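Local coordinates for GMP reductase (Trypanosoma brucei brucei, PDB 6JIG), which probably catalyses the NADPH-dependent deamination of GMP to IMP, and also binds guanine nucleotides at its paired CBS domains, at residues Ser453-Ser458 against Glu464-Arg469. The protein carries 1 engineered substitution. Numbering follows the deposited sequence.
Sequences SGMSYS and EEMQRR
The contact joins two successive helices, 440-457 and 463-469, linked by a short loop in the C-terminal part of the IMPDH/GMPR domain. M466 makes the largest share of it and touches G454, M455 and S458. Its CG lies anti to the backbone N (chi1 -177°), and a bend at chi2 (62°) brings the thioether up against helix 440-457 and S458. M466 SD meets S458 CB at 3.5 Å and M455 CA at 3.6 Å. The methyl goes further, and M466 CE lies 3.7 Å from G454 O. G454 has no side chain there, and its O already accepts the helical bond from S458 N. M455 crosses M466 at a slant, with CG of M455 3.9 Å from SD of M466. I20 of strand 18-20 touches both S458 and M466.

At the other end, R469 CB lies 3.7 Å from S458 O. From CB on, the arginine is extended and leads outward, roughly perpendicular to its helix axis. R469 NH1 forms a 2.6 Å salt bridge with E465 OE1. This oxygen stands above NH1, on the guanidinium face that E465 CG covers, and not at the N-H edge. R469 NH1 also bonds G459 O in the loop, and E465 OE1 pairs with R26 as well. S458 OG is hydrogen-bonded to T470 OG1, just past the second helix.

The chemistry is therefore divided. Thioether and aliphatic packing joins helix 463-469 to the end of helix 440-457 and to S458 just after it, while polar bonds reach the loop and T470. The shared carboxylate would probably offset the closeness of R469 and R26.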
# COMPACT_ATOMS: atom_id res chain seq x y z
N SER A 453 10.60 36.73 -4.78
CA SER A 453 10.86 36.13 -6.08
C SER A 453 9.69 36.35 -7.03
O SER A 453 9.87 36.73 -8.19
CB SER A 453 11.18 34.65 -5.93
OG SER A 453 11.50 34.08 -7.19
N GLY A 454 8.46 36.11 -6.56
CA GLY A 454 7.30 36.37 -7.40
C GLY A 454 7.18 37.83 -7.80
O GLY A 454 6.82 38.14 -8.93
N MET A 455 7.49 38.74 -6.88
CA MET A 455 7.45 40.16 -7.23
C MET A 455 8.45 40.47 -8.33
O MET A 455 8.16 41.25 -9.25
CB MET A 455 7.70 41.01 -5.98
CG MET A 455 6.58 40.87 -4.93
SD MET A 455 7.00 41.68 -3.36
CE MET A 455 7.04 43.39 -3.91
N SER A 456 9.62 39.85 -8.27
CA SER A 456 10.62 40.04 -9.32
C SER A 456 10.11 39.52 -10.66
O SER A 456 10.42 40.09 -11.72
CB SER A 456 11.91 39.34 -8.93
OG SER A 456 12.89 39.53 -9.94
N TYR A 457 9.32 38.44 -10.65
CA TYR A 457 8.79 37.94 -11.92
C TYR A 457 7.75 38.89 -12.50
O TYR A 457 7.58 38.94 -13.73
CB TYR A 457 8.20 36.54 -11.76
CG TYR A 457 9.22 35.45 -11.89
CD1 TYR A 457 9.70 35.07 -13.14
CD2 TYR A 457 9.73 34.80 -10.77
CE1 TYR A 457 10.63 34.08 -13.28
CE2 TYR A 457 10.67 33.80 -10.89
CZ TYR A 457 11.12 33.45 -12.16
OH TYR A 457 12.05 32.45 -12.31
N SER A 458 7.06 39.64 -11.65
CA SER A 458 6.11 40.65 -12.12
C SER A 458 6.79 41.99 -12.40
O SER A 458 6.09 42.94 -12.78
CB SER A 458 4.98 40.85 -11.09
OG SER A 458 3.99 39.82 -11.20
N GLU A 464 2.33 47.61 -3.95
CA GLU A 464 1.40 48.28 -4.87
C GLU A 464 1.75 48.00 -6.32
O GLU A 464 0.86 47.87 -7.17
CB GLU A 464 1.37 49.79 -4.63
N GLU A 465 3.05 47.95 -6.65
CA GLU A 465 3.45 47.59 -8.00
C GLU A 465 3.09 46.14 -8.31
O GLU A 465 2.70 45.81 -9.44
CB GLU A 465 4.95 47.80 -8.19
CG GLU A 465 5.35 49.25 -8.40
CD GLU A 465 6.86 49.42 -8.59
OE1 GLU A 465 7.53 48.45 -9.01
OE2 GLU A 465 7.37 50.54 -8.33
N MET A 466 3.24 45.25 -7.33
CA MET A 466 2.86 43.85 -7.53
C MET A 466 1.37 43.75 -7.85
O MET A 466 0.96 43.00 -8.76
CB MET A 466 3.21 43.03 -6.28
CG MET A 466 2.92 41.54 -6.40
SD MET A 466 3.90 40.79 -7.71
CE MET A 466 3.55 39.05 -7.44
N GLN A 467 0.54 44.50 -7.13
CA GLN A 467 -0.90 44.46 -7.37
C GLN A 467 -1.25 45.06 -8.72
O GLN A 467 -2.16 44.57 -9.40
CB GLN A 467 -1.62 45.20 -6.24
CG GLN A 467 -1.39 44.56 -4.88
CD GLN A 467 -1.82 45.47 -3.75
OE1 GLN A 467 -1.86 46.69 -3.90
NE2 GLN A 467 -2.12 44.88 -2.60
N ARG A 468 -0.54 46.10 -9.15
CA ARG A 468 -0.89 46.75 -10.42
C ARG A 468 -0.35 45.97 -11.62
O ARG A 468 -1.03 45.89 -12.65
CB ARG A 468 -0.35 48.18 -10.45
N ARG A 469 0.83 45.38 -11.50
CA ARG A 469 1.52 44.82 -12.66
C ARG A 469 1.22 43.35 -12.91
O ARG A 469 1.42 42.87 -14.03
CB ARG A 469 3.03 45.01 -12.51
CG ARG A 469 3.45 46.44 -12.80
CD ARG A 469 4.87 46.76 -12.37
NE ARG A 469 5.01 48.23 -12.35
CZ ARG A 469 6.10 48.89 -11.99
NH1 ARG A 469 7.19 48.24 -11.61
NH2 ARG A 469 6.10 50.22 -12.00